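Local coordinates for protein aminopeptidase YwaD (Bacillus subtilis, PDB 6HC6) that uses two zinc ions to hydrolyse peptide bonds, releasing a range of N-terminal amino acids, with arginine, lysine and leucine among those favoured, at residues S78-L83 with S268-M273; V318-D323 with D420-A425; S333-N338 with Q416-L421; W348-T353 with Y427-K432. One frame throughout, in Å; residues are numbered along the deposited sequence. Where two conformers were deposited one is given.

Interaction 1. Residues S78-L83 with S268-M273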
loop_
_atom_site.group_PDB
_atom_site.type_symbol
_atom_site.label_atom_id
_atom_site.label_comp_id
_atom_site.label_asym_id
_atom_site.label_seq_id
_atom_site.Cartn_x
_atom_site.Cartn_y
_atom_site.Cartn_z
ATOM N N SER A 78 -15.203 13.430 -6.485
ATOM C CA SER A 78 -16.535 13.594 -7.055
ATOM C C SER A 78 -17.533 12.667 -6.371
ATOM O O SER A 78 -18.656 13.078 -6.049
ATOM C CB SER A 78 -16.482 13.343 -8.564
ATOM O OG SER A 78 -17.771 13.099 -9.094
ATOM N N SER A 79 -17.123 11.428 -6.092
ATOM C CA SER A 79 -18.024 10.475 -5.454
ATOM C C SER A 79 -18.372 10.902 -4.037
ATOM O O SER A 79 -19.529 10.782 -3.615
ATOM C CB SER A 79 -17.399 9.083 -5.451
ATOM O OG SER A 79 -17.327 8.566 -6.766
ATOM N N MET A 80 -17.386 11.400 -3.287
ATOM C CA MET A 80 -17.655 11.859 -1.927
ATOM C C MET A 80 -18.608 13.047 -1.910
ATOM O O MET A 80 -19.487 13.136 -1.046
ATOM C CB MET A 80 -16.340 12.210 -1.231
ATOM C CG MET A 80 -15.466 10.979 -0.940
ATOM S SD MET A 80 -14.126 11.526 0.135
ATOM C CE MET A 80 -13.203 10.013 0.403
ATOM N N ARG A 81 -18.440 13.987 -2.841
ATOM C CA ARG A 81 -19.320 15.146 -2.855
ATOM C C ARG A 81 -20.767 14.751 -3.090
ATOM O O ARG A 81 -21.681 15.400 -2.558
ATOM C CB ARG A 81 -18.858 16.137 -3.912
ATOM C CG ARG A 81 -17.589 16.847 -3.535
ATOM C CD ARG A 81 -17.411 18.108 -4.348
ATOM N NE ARG A 81 -16.109 18.703 -4.089
ATOM C CZ ARG A 81 -15.003 18.419 -4.767
ATOM N NH1 ARG A 81 -15.023 17.546 -5.774
ATOM N NH2 ARG A 81 -13.872 19.015 -4.436
ATOM N N LYS A 82 -20.998 13.700 -3.880
ATOM C CA LYS A 82 -22.358 13.203 -4.073
ATOM C C LYS A 82 -22.986 12.772 -2.757
ATOM O O LYS A 82 -24.214 12.814 -2.612
ATOM C CB LYS A 82 -22.360 12.026 -5.045
ATOM C CG LYS A 82 -22.336 12.403 -6.503
ATOM C CD LYS A 82 -23.050 11.338 -7.317
ATOM C CE LYS A 82 -24.404 11.008 -6.691
ATOM N NZ LYS A 82 -25.350 10.372 -7.650
ATOM N N LEU A 83 -22.161 12.361 -1.791
ATOM C CA LEU A 83 -22.606 11.803 -0.524
ATOM C C LEU A 83 -22.763 12.848 0.576
ATOM O O LEU A 83 -22.714 12.494 1.759
ATOM C CB LEU A 83 -21.629 10.718 -0.069
ATOM C CG LEU A 83 -21.392 9.598 -1.067
ATOM C CD1 LEU A 83 -20.478 8.525 -0.476
ATOM C CD2 LEU A 83 -22.727 9.010 -1.490
ATOM N N SER A 268 -13.306 1.198 -2.316
ATOM C CA SER A 268 -14.700 1.055 -2.716
ATOM C C SER A 268 -15.602 0.778 -1.519
ATOM O O SER A 268 -16.726 1.286 -1.454
ATOM C CB SER A 268 -14.814 -0.058 -3.761
ATOM O OG SER A 268 -14.698 -1.338 -3.157
ATOM N N VAL A 269 -15.136 -0.032 -0.561
ATOM C CA VAL A 269 -15.945 -0.314 0.624
ATOM C C VAL A 269 -16.048 0.928 1.504
ATOM O O VAL A 269 -17.096 1.210 2.102
ATOM C CB VAL A 269 -15.347 -1.502 1.393
ATOM C CG1 VAL A 269 -16.084 -1.718 2.702
ATOM C CG2 VAL A 269 -15.388 -2.769 0.528
ATOM N N MET A 270 -14.957 1.678 1.609
ATOM C CA MET A 270 -15.004 2.942 2.332
ATOM C C MET A 270 -16.056 3.876 1.733
ATOM O O MET A 270 -16.838 4.497 2.464
ATOM C CB MET A 270 -13.615 3.582 2.311
ATOM C CG MET A 270 -13.548 4.953 3.000
ATOM S SD MET A 270 -13.883 6.295 1.844
ATOM C CE MET A 270 -12.369 6.314 0.866
ATOM N N LEU A 271 -16.104 3.983 0.404
ATOM C CA LEU A 271 -17.050 4.913 -0.215
ATOM C C LEU A 271 -18.485 4.437 -0.046
ATOM O O LEU A 271 -19.391 5.244 0.193
ATOM C CB LEU A 271 -16.713 5.097 -1.696
ATOM C CG LEU A 271 -15.468 5.935 -1.921
ATOM C CD1 LEU A 271 -15.031 5.859 -3.385
ATOM C CD2 LEU A 271 -15.742 7.397 -1.514
ATOM N N GLU A 272 -18.717 3.129 -0.165
ATOM C CA GLU A 272 -20.074 2.632 0.034
ATOM C C GLU A 272 -20.495 2.754 1.490
ATOM O O GLU A 272 -21.668 3.026 1.779
ATOM C CB GLU A 272 -20.184 1.184 -0.446
ATOM C CG GLU A 272 -21.514 0.523 -0.132
ATOM C CD GLU A 272 -22.697 1.123 -0.892
ATOM O OE1 GLU A 272 -22.519 2.072 -1.691
ATOM O OE2 GLU A 272 -23.818 0.641 -0.677
ATOM N N MET A 273 -19.560 2.587 2.428
ATOM C CA MET A 273 -19.924 2.826 3.820
ATOM C C MET A 273 -20.309 4.283 4.032
ATOM O O MET A 273 -21.266 4.582 4.758
ATOM C CB MET A 273 -18.783 2.435 4.758
ATOM C CG MET A 273 -19.182 2.507 6.231
ATOM S SD MET A 273 -17.736 2.501 7.312
ATOM C CE MET A 273 -16.735 1.214 6.496
#
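Met80 on helix 67-82 meets Met270 and Leu271 on helix 260-277, a helix-to-helix contact on one side of the sheet in the M28 peptidase domain. The backbones keep a moderate separation, with 7.2 Å between Met80 CA and Leu271 CA, and side chains fill the gap. Packing is tightest at Leu271, which buries more area than any other residue here: its CD2 branch lies 3.6 Å from Met80 CG, and the two side chains cross at about a right angle. Beyond CG the Met80 chain is fully extended (chi3 180°), which carries its methyl across to the second helix. Met270 instead bends at chi2 and chi3, which brings Met270 CE within 3.8 Å of Met80 CE.

The other side of helix 67-82 is loose: Ser78, Arg81 and Lys82 are exposed and touch nothing of 268-273. Behind Leu271 the second helix is buried instead, with Val269, Met270 and Met273 resting on Leu322 of strand 316-322. Partly exposed Leu83 closes the margin of the contact, where its methyl CD1 touches a backbone oxygen, 3.5 Å from Leu271 O.

Interaction 2. Residues V318-D323 with D420-A425. With ZN (zinc ion), chain D.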
loop_
_atom_site.group_PDB
_atom_site.type_symbol
_atom_site.label_atom_id
_atom_site.label_comp_id
_atom_site.label_asym_id
_atom_site.label_seq_id
_atom_site.Cartn_x
_atom_site.Cartn_y
_atom_site.Cartn_z
ATOM N N VAL A 318 -10.806 6.804 16.839
ATOM C CA VAL A 318 -10.626 5.482 16.261
ATOM C C VAL A 318 -10.438 5.640 14.756
ATOM O O VAL A 318 -11.008 6.545 14.139
ATOM C CB VAL A 318 -11.834 4.581 16.630
ATOM C CG1 VAL A 318 -13.143 5.212 16.183
ATOM C CG2 VAL A 318 -11.715 3.265 16.021
ATOM N N ASN A 319 -9.594 4.774 14.178
ATOM C CA ASN A 319 -9.364 4.677 12.739
ATOM C C ASN A 319 -9.682 3.255 12.290
ATOM O O ASN A 319 -9.055 2.303 12.763
ATOM C CB ASN A 319 -7.908 5.028 12.384
ATOM C CG ASN A 319 -7.510 4.543 11.000
ATOM O OD1 ASN A 319 -6.503 3.854 10.836
ATOM N ND2 ASN A 319 -8.309 4.895 9.998
ATOM N N PHE A 320 -10.657 3.111 11.391
ATOM C CA PHE A 320 -10.939 1.843 10.715
ATOM C C PHE A 320 -10.311 1.918 9.330
ATOM O O PHE A 320 -10.802 2.659 8.472
ATOM C CB PHE A 320 -12.444 1.611 10.562
ATOM C CG PHE A 320 -13.189 1.492 11.843
ATOM C CD1 PHE A 320 -13.530 2.623 12.567
ATOM C CD2 PHE A 320 -13.586 0.238 12.312
ATOM C CE1 PHE A 320 -14.243 2.519 13.757
ATOM C CE2 PHE A 320 -14.304 0.131 13.497
ATOM C CZ PHE A 320 -14.622 1.264 14.217
ATOM N N ASN A 321 -9.234 1.167 9.102
ATOM C CA ASN A 321 -8.558 1.185 7.811
ATOM C C ASN A 321 -8.919 -0.079 7.040
ATOM O O ASN A 321 -8.874 -1.180 7.593
ATOM C CB ASN A 321 -7.038 1.298 7.980
ATOM C CG ASN A 321 -6.316 1.448 6.642
ATOM O OD1 ASN A 321 -6.407 2.486 5.989
ATOM N ND2 ASN A 321 -5.607 0.416 6.233
ATOM N N LEU A 322 -9.288 0.085 5.766
ATOM C CA LEU A 322 -9.708 -1.015 4.899
ATOM C C LEU A 322 -8.667 -1.224 3.807
ATOM O O LEU A 322 -8.458 -0.337 2.978
ATOM C CB LEU A 322 -11.065 -0.698 4.272
ATOM C CG LEU A 322 -12.075 -0.199 5.312
ATOM C CD1 LEU A 322 -13.335 0.327 4.658
ATOM C CD2 LEU A 322 -12.395 -1.339 6.242
ATOM N N ASP A 323 -8.027 -2.392 3.784
ATOM C CA ASP A 323 -6.977 -2.640 2.791
ATOM C C ASP A 323 -6.992 -4.125 2.459
ATOM O O ASP A 323 -6.533 -4.937 3.265
ATOM C CB ASP A 323 -5.605 -2.188 3.321
ATOM C CG ASP A 323 -4.502 -2.190 2.259
ATOM O OD1 ASP A 323 -4.715 -2.674 1.146
ATOM O OD2 ASP A 323 -3.384 -1.687 2.538
ATOM N N ASP A 420 -20.414 -5.346 5.312
ATOM C CA ASP A 420 -21.408 -5.436 6.381
ATOM C C ASP A 420 -20.745 -5.437 7.753
ATOM O O ASP A 420 -21.246 -4.807 8.694
ATOM C CB ASP A 420 -22.278 -6.678 6.203
ATOM C CG ASP A 420 -23.306 -6.515 5.099
ATOM O OD1 ASP A 420 -23.754 -5.369 4.870
ATOM O OD2 ASP A 420 -23.671 -7.530 4.464
ATOM N N LEU A 421 -19.600 -6.112 7.884
ATOM C CA LEU A 421 -18.943 -6.180 9.188
ATOM C C LEU A 421 -18.391 -4.819 9.600
ATOM O O LEU A 421 -18.643 -4.350 10.716
ATOM C CB LEU A 421 -17.828 -7.235 9.170
ATOM C CG LEU A 421 -17.037 -7.517 10.455
ATOM C CD1 LEU A 421 -15.935 -6.466 10.738
ATOM C CD2 LEU A 421 -17.971 -7.650 11.653
ATOM N N VAL A 422 -17.607 -4.179 8.730
ATOM C CA VAL A 422 -16.989 -2.915 9.121
ATOM C C VAL A 422 -18.033 -1.807 9.206
ATOM O O VAL A 422 -17.908 -0.884 10.029
ATOM C CB VAL A 422 -15.846 -2.547 8.155
ATOM C CG1 VAL A 422 -15.096 -1.332 8.672
ATOM C CG2 VAL A 422 -14.889 -3.733 7.970
ATOM N N THR A 423 -19.086 -1.872 8.380
ATOM C CA THR A 423 -20.148 -0.871 8.509
ATOM C C THR A 423 -20.835 -0.984 9.864
ATOM O O THR A 423 -21.120 0.030 10.515
ATOM C CB THR A 423 -21.168 -1.012 7.375
ATOM O OG1 THR A 423 -20.537 -0.688 6.130
ATOM C CG2 THR A 423 -22.340 -0.062 7.584
ATOM N N ALA A 424 -21.093 -2.212 10.314
ATOM C CA ALA A 424 -21.705 -2.391 11.622
ATOM C C ALA A 424 -20.751 -1.984 12.733
ATOM O O ALA A 424 -21.189 -1.483 13.774
ATOM C CB ALA A 424 -22.153 -3.841 11.807
ATOM N N ALA A 425 -19.454 -2.226 12.546
ATOM C CA ALA A 425 -18.467 -1.843 13.551
ATOM C C ALA A 425 -18.380 -0.327 13.679
ATOM O O ALA A 425 -18.355 0.214 14.788
ATOM C CB ALA A 425 -17.097 -2.424 13.194
HETATM ZN ZN ZN D . -2.772 -2.216 0.481
HETATM O O HOH W 1 -1.907 -3.799 1.341
HETATM O O HOH W 2 -0.768 -1.882 0.099
#
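With CG set beside the backbone N (chi1 -63°), the Phe320 side chain projects from its strand to Val422 and Ala425, while Val422 holds CG1 anti to its own backbone N (chi1 -173°), a setting that turns that methyl toward Leu322. The strand and helix segments run nearly antiparallel (169°), their axes 10.5 Å apart at closest approach, a spacing bridged by these apolar groups. Leu322 CD2 reaches both methyls of Val422, lying 3.6 Å from Val422 CG1 and 3.9 Å from Val422 CG2, and the two side chains slide past each other in opposite directions. Phe320 is met obliquely, its CE2 3.8 Å from Ala425 CB. Val422 was modelled in two conformers, so its distances hold for the one described.

One residue beyond Leu322, Asp323 chelates zinc through both carboxylate oxygens, with OD1 at 2.1 Å and OD2 at 2.2 Å from the metal. Two waters also bind this ion, and His250 and Asp262 complete the site; Asp262 bridges to the second zinc. Asp323 OD2 also takes a hydrogen bond from Ser371 OG, a second-shell contact that would further steady the carboxylate already clamped by zinc.

Strand 316-322 lies in the sheet between 244-250 and 382-389, covered by helix 412-430, with helices 260-277 and 346-358 packing alongside.

Interaction 3. Residues S333-N338 with Q416-L421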
loop_
_atom_site.group_PDB
_atom_site.type_symbol
_atom_site.label_atom_id
_atom_site.label_comp_id
_atom_site.label_asym_id
_atom_site.label_seq_id
_atom_site.Cartn_x
_atom_site.Cartn_y
_atom_site.Cartn_z
ATOM N N SER A 333 -10.707 -16.928 3.723
ATOM C CA SER A 333 -12.028 -17.005 4.330
ATOM C C SER A 333 -12.119 -16.287 5.669
ATOM O O SER A 333 -13.221 -16.181 6.221
ATOM C CB SER A 333 -12.410 -18.479 4.524
ATOM O OG SER A 333 -11.606 -19.056 5.531
ATOM N N GLU A 334 -11.003 -15.808 6.212
ATOM C CA GLU A 334 -10.966 -15.193 7.533
ATOM C C GLU A 334 -10.742 -13.697 7.388
ATOM O O GLU A 334 -9.862 -13.270 6.639
ATOM C CB GLU A 334 -9.855 -15.815 8.385
ATOM C CG GLU A 334 -9.889 -15.440 9.855
ATOM C CD GLU A 334 -10.937 -16.226 10.648
ATOM O OE1 GLU A 334 -11.078 -15.971 11.867
ATOM O OE2 GLU A 334 -11.607 -17.102 10.068
ATOM N N LEU A 335 -11.538 -12.894 8.095
ATOM C CA LEU A 335 -11.375 -11.447 8.068
ATOM C C LEU A 335 -10.536 -11.063 9.278
ATOM O O LEU A 335 -10.976 -11.211 10.420
ATOM C CB LEU A 335 -12.723 -10.726 8.057
ATOM C CG LEU A 335 -12.614 -9.203 7.927
ATOM C CD1 LEU A 335 -12.006 -8.784 6.578
ATOM C CD2 LEU A 335 -13.974 -8.542 8.132
ATOM N N TYR A 336 -9.326 -10.575 9.026
ATOM C CA TYR A 336 -8.399 -10.205 10.082
ATOM C C TYR A 336 -8.524 -8.734 10.439
ATOM O O TYR A 336 -8.733 -7.887 9.567
ATOM C CB TYR A 336 -6.962 -10.503 9.659
ATOM C CG TYR A 336 -6.695 -11.976 9.692
ATOM C CD1 TYR A 336 -6.468 -12.632 10.900
ATOM C CD2 TYR A 336 -6.731 -12.729 8.530
ATOM C CE1 TYR A 336 -6.240 -14.006 10.939
ATOM C CE2 TYR A 336 -6.514 -14.100 8.561
ATOM C CZ TYR A 336 -6.263 -14.726 9.763
ATOM O OH TYR A 336 -6.053 -16.088 9.793
ATOM N N VAL A 337 -8.393 -8.454 11.733
ATOM C CA VAL A 337 -8.300 -7.107 12.286
ATOM C C VAL A 337 -6.870 -6.959 12.792
ATOM O O VAL A 337 -6.509 -7.496 13.849
ATOM C CB VAL A 337 -9.323 -6.879 13.405
ATOM C CG1 VAL A 337 -9.201 -5.468 13.960
ATOM C CG2 VAL A 337 -10.724 -7.118 12.899
ATOM N N ASN A 338 -6.040 -6.257 12.029
ATOM C CA ASN A 338 -4.619 -6.121 12.328
ATOM C C ASN A 338 -4.377 -4.876 13.174
ATOM O O ASN A 338 -4.665 -3.764 12.730
ATOM C CB ASN A 338 -3.812 -6.016 11.027
ATOM C CG ASN A 338 -3.678 -7.349 10.314
ATOM O OD1 ASN A 338 -2.630 -7.982 10.352
ATOM N ND2 ASN A 338 -4.753 -7.793 9.694
ATOM N N GLN A 416 -19.216 -7.865 0.253
ATOM C CA GLN A 416 -20.441 -7.707 1.025
ATOM C C GLN A 416 -20.218 -8.051 2.491
ATOM O O GLN A 416 -20.653 -7.315 3.384
ATOM C CB GLN A 416 -21.544 -8.582 0.423
ATOM C CG GLN A 416 -22.888 -8.427 1.105
ATOM C CD GLN A 416 -23.488 -7.077 0.806
ATOM O OE1 GLN A 416 -23.546 -6.656 -0.353
ATOM N NE2 GLN A 416 -23.927 -6.377 1.850
ATOM N N GLN A 417 -19.546 -9.169 2.759
ATOM C CA GLN A 417 -19.354 -9.588 4.144
ATOM C C GLN A 417 -18.412 -8.644 4.876
ATOM O O GLN A 417 -18.674 -8.266 6.025
ATOM C CB GLN A 417 -18.826 -11.025 4.188
ATOM C CG GLN A 417 -18.519 -11.544 5.599
ATOM C CD GLN A 417 -19.747 -11.604 6.511
ATOM O OE1 GLN A 417 -20.048 -10.653 7.243
ATOM N NE2 GLN A 417 -20.449 -12.732 6.482
ATOM N N ALA A 418 -17.313 -8.250 4.228
ATOM C CA ALA A 418 -16.428 -7.251 4.820
ATOM C C ALA A 418 -17.160 -5.926 5.001
ATOM O O ALA A 418 -17.078 -5.298 6.061
ATOM C CB ALA A 418 -15.183 -7.060 3.954
ATOM N N GLY A 419 -17.886 -5.489 3.972
ATOM C CA GLY A 419 -18.630 -4.241 4.078
ATOM C C GLY A 419 -19.653 -4.256 5.200
ATOM O O GLY A 419 -19.768 -3.292 5.967
ATOM N N ASP A 420 -20.414 -5.346 5.312
ATOM C CA ASP A 420 -21.408 -5.436 6.381
ATOM C C ASP A 420 -20.745 -5.437 7.753
ATOM O O ASP A 420 -21.246 -4.807 8.694
ATOM C CB ASP A 420 -22.278 -6.678 6.203
ATOM C CG ASP A 420 -23.306 -6.515 5.099
ATOM O OD1 ASP A 420 -23.754 -5.369 4.870
ATOM O OD2 ASP A 420 -23.671 -7.530 4.464
ATOM N N LEU A 421 -19.600 -6.112 7.884
ATOM C CA LEU A 421 -18.943 -6.180 9.188
ATOM C C LEU A 421 -18.391 -4.819 9.600
ATOM O O LEU A 421 -18.643 -4.350 10.716
ATOM C CB LEU A 421 -17.828 -7.235 9.170
ATOM C CG LEU A 421 -17.037 -7.517 10.455
ATOM C CD1 LEU A 421 -15.935 -6.466 10.738
ATOM C CD2 LEU A 421 -17.971 -7.650 11.653
#
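Leu335 and Ala418 mark the closest backbone approach of strand 334-339 to helix 412-430, their CA atoms 7.3 Å apart. Leu335 supplies nearly all of the strand's share of the touching surface. With CG anti to the backbone N (chi1 -176°), its two methyls divide the work. CD2 lies against Leu421, 3.9 Å from Leu421 CD1 and almost as near to CG, so it rests on the branch point of that leucine and not on one methyl alone; the side chains meet at a slant. The second methyl, CD1, comes only loosely to the helix, 4.5 Å from Ala418 CB, and Leu335 CD2 is 4.3 Å from Ala418 CA. All three residues are buried and apolar.

On the helix, Gln416 and Asp420 are joined one turn apart: Gln416 NE2 donates to Asp420 OD2 at 2.9 Å, nearly straight at 177°. The acceptor lies in the plane of the Gln416 amide, whereas the amide approaches from above the carboxylate plane, 37° out of it. The same amide also bonds Phe43 O and Ala45 N, three partners in all, and ties the helix to the N-terminal part of the chain.

A classic beta bulge, with Ser333 and Glu334 set opposite the single residue Gly389, opens the antiparallel pairing of 334-339 with 382-389. The mixed eight-stranded sheet, of order 1-2-4-3-5-8-6-7, with helix 412-430 among the helices packed on it, is characteristic of the alpha/beta zinc exopeptidase fold of the M28 family.

Interaction 4. Residues W348-T353 with Y427-K432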
loop_
_atom_site.group_PDB
_atom_site.type_symbol
_atom_site.label_atom_id
_atom_site.label_comp_id
_atom_site.label_asym_id
_atom_site.label_seq_id
_atom_site.Cartn_x
_atom_site.Cartn_y
_atom_site.Cartn_z
ATOM N N TRP A 348 -11.032 -3.100 17.611
ATOM C CA TRP A 348 -11.369 -4.499 17.840
ATOM C C TRP A 348 -12.657 -4.631 18.651
ATOM O O TRP A 348 -13.528 -5.443 18.312
ATOM C CB TRP A 348 -10.212 -5.213 18.536
ATOM C CG TRP A 348 -10.562 -6.612 18.893
ATOM C CD1 TRP A 348 -10.667 -7.134 20.146
ATOM C CD2 TRP A 348 -10.889 -7.672 17.984
ATOM N NE1 TRP A 348 -11.031 -8.456 20.077
ATOM C CE2 TRP A 348 -11.174 -8.811 18.762
ATOM C CE3 TRP A 348 -10.966 -7.767 16.588
ATOM C CZ2 TRP A 348 -11.533 -10.031 18.195
ATOM C CZ3 TRP A 348 -11.318 -8.985 16.023
ATOM C CH2 TRP A 348 -11.595 -10.101 16.829
ATOM N N GLU A 349 -12.802 -3.835 19.717
ATOM C CA GLU A 349 -14.008 -3.916 20.538
ATOM C C GLU A 349 -15.257 -3.728 19.691
ATOM O O GLU A 349 -16.201 -4.527 19.768
ATOM C CB GLU A 349 -13.957 -2.876 21.658
ATOM C CG GLU A 349 -12.886 -3.133 22.698
ATOM C CD GLU A 349 -12.882 -2.084 23.802
ATOM O OE1 GLU A 349 -13.960 -1.524 24.093
ATOM O OE2 GLU A 349 -11.806 -1.818 24.377
ATOM N N SER A 350 -15.270 -2.685 18.855
ATOM C CA SER A 350 -16.446 -2.423 18.034
ATOM C C SER A 350 -16.653 -3.518 16.998
ATOM O O SER A 350 -17.794 -3.869 16.679
ATOM C CB SER A 350 -16.319 -1.065 17.358
ATOM O OG SER A 350 -16.536 -0.034 18.306
ATOM N N SER A 351 -15.556 -4.060 16.453
ATOM C CA SER A 351 -15.665 -5.128 15.467
ATOM C C SER A 351 -16.149 -6.420 16.103
ATOM O O SER A 351 -17.006 -7.110 15.536
ATOM C CB SER A 351 -14.321 -5.343 14.777
ATOM O OG SER A 351 -13.882 -4.150 14.157
ATOM N N ARG A 352 -15.604 -6.769 17.275
ATOM C CA ARG A 352 -16.103 -7.931 18.002
ATOM C C ARG A 352 -17.600 -7.815 18.231
ATOM O O ARG A 352 -18.358 -8.757 17.978
ATOM C CB ARG A 352 -15.362 -8.093 19.336
ATOM C CG ARG A 352 -16.197 -8.750 20.432
ATOM C CD ARG A 352 -15.577 -8.671 21.879
ATOM N NE ARG A 352 -15.565 -7.384 22.569
ATOM C CZ ARG A 352 -14.509 -6.861 23.220
ATOM N NH1 ARG A 352 -13.341 -7.510 23.197
ATOM N NH2 ARG A 352 -14.643 -5.702 23.855
ATOM N N THR A 353 -18.041 -6.661 18.733
ATOM C CA THR A 353 -19.457 -6.445 18.986
ATOM C C THR A 353 -20.273 -6.564 17.705
ATOM O O THR A 353 -21.333 -7.203 17.690
ATOM C CB THR A 353 -19.648 -5.074 19.623
ATOM O OG1 THR A 353 -19.043 -5.069 20.922
ATOM C CG2 THR A 353 -21.118 -4.741 19.729
ATOM N N TYR A 427 -20.724 1.739 12.773
ATOM C CA TYR A 427 -22.004 2.151 13.336
ATOM C C TYR A 427 -21.990 2.034 14.849
ATOM O O TYR A 427 -22.454 2.941 15.550
ATOM C CB TYR A 427 -23.149 1.324 12.744
ATOM C CG TYR A 427 -24.515 1.695 13.290
ATOM C CD1 TYR A 427 -25.133 2.881 12.915
ATOM C CD2 TYR A 427 -25.192 0.853 14.159
ATOM C CE1 TYR A 427 -26.387 3.226 13.402
ATOM C CE2 TYR A 427 -26.453 1.193 14.656
ATOM C CZ TYR A 427 -27.043 2.380 14.269
ATOM O OH TYR A 427 -28.290 2.725 14.748
ATOM N N GLU A 428 -21.431 0.941 15.378
ATOM C CA GLU A 428 -21.326 0.817 16.831
ATOM C C GLU A 428 -20.559 1.990 17.419
ATOM O O GLU A 428 -20.917 2.507 18.486
ATOM C CB GLU A 428 -20.651 -0.501 17.208
ATOM C CG GLU A 428 -21.562 -1.705 17.111
ATOM C CD GLU A 428 -22.823 -1.552 17.948
ATOM O OE1 GLU A 428 -22.717 -1.105 19.110
ATOM O OE2 GLU A 428 -23.919 -1.877 17.443
ATOM N N ALA A 429 -19.518 2.440 16.722
ATOM C CA ALA A 429 -18.688 3.519 17.230
ATOM C C ALA A 429 -19.375 4.875 17.117
ATOM O O ALA A 429 -19.164 5.733 17.978
ATOM C CB ALA A 429 -17.353 3.539 16.490
ATOM N N VAL A 430 -20.200 5.095 16.090
ATOM C CA VAL A 430 -20.707 6.440 15.800
ATOM C C VAL A 430 -22.174 6.640 16.151
ATOM O O VAL A 430 -22.624 7.800 16.195
ATOM C CB VAL A 430 -20.462 6.834 14.325
ATOM C CG1 VAL A 430 -19.006 6.622 13.954
ATOM C CG2 VAL A 430 -21.364 6.039 13.391
ATOM N N LYS A 431 -22.928 5.581 16.435
ATOM C CA LYS A 431 -24.353 5.752 16.694
ATOM C C LYS A 431 -24.583 6.619 17.928
ATOM O O LYS A 431 -23.755 6.687 18.840
ATOM C CB LYS A 431 -25.037 4.399 16.892
ATOM C CG LYS A 431 -24.588 3.668 18.153
ATOM C CD LYS A 431 -25.075 2.233 18.170
ATOM C CE LYS A 431 -24.591 1.504 19.415
ATOM N NZ LYS A 431 -25.502 0.390 19.802
ATOM N N LYS A 432 -25.727 7.284 17.948
ATOM C CA LYS A 432 -26.118 8.030 19.127
ATOM C C LYS A 432 -26.767 7.099 20.144
ATOM O O LYS A 432 -27.178 5.978 19.829
ATOM C CB LYS A 432 -27.095 9.140 18.753
ATOM C CG LYS A 432 -26.579 10.098 17.703
ATOM C CD LYS A 432 -26.719 11.518 18.205
ATOM C CE LYS A 432 -27.639 12.340 17.332
ATOM N NZ LYS A 432 -27.894 13.680 17.942
#
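Ser350 and Thr353, three residues apart on helix 346-358, are the residues of this segment that touch the end of helix 412-430. At Trp348 the backbone N is hydrogen-bonded to Asn345 OD1 near the start of the helix. Its indole packs on Leu363 and Leu365 of strand 363-367, and Arg352 CB lies 4.2 Å above one ring face, toward the rim. At Ser350 the helices come closest, with 6.0 Å between Ser350 CA and Glu428 CA, probably made possible by the small Ser350 and Ala429 at this point. The hydroxyl sits beside its own backbone N (chi1 -74°), and Ser350 OG is 4.1 Å from Ala429 CB, a van der Waals approach to a methyl.

Ser351 turns from the partner, its OG bonded to Val347 O one turn back. Thr353 then brings its methyl over the Glu428 side chain: CG2 is 4.0 Å from both CG and CD of Glu428, and the side chains cross at about a right angle. Glu428 bends at chi2 (-56°) and pairs within its own segment: Lys431 NZ and Glu428 OE1 form a salt bridge at 3.2 Å, whose hydrogen bond is weak and which would partly offset the carboxylate's charge.

Lys431 is the first residue to leave helical geometry, and Val430 O is bonded to Ser282 OG. Helix 346-358 lies between strand 363-367, where Trp348 and Ser351 touch Leu363, and helix 412-430, met by Ser350 and Thr353, in the beta-alpha-beta crossover from strand 334-339 to the parallel strand 363-367.

Interactions 3, 2 and 4, in that order, use successive levels of helix 412-430: 416-421, then 420-425, then 427-432. Interactions 2 and 3 share Asp420 and Leu421, have centres 8 Å apart and join the helix to strands 316-322 and 334-339 of the same sheet; interaction 4, about 9 Å from interaction 2 between centres, adds helix 346-358. Interaction 1 closes earlier in the chain, its centre 14 Å from that of interaction 2. These two meet around Leu322, the residue before zinc ligand Asp323, and Met273 CE lies 3.7 Å from Val422 CG1. Interactions 3 and 4 extend the packing of helix 412-430 in its two directions.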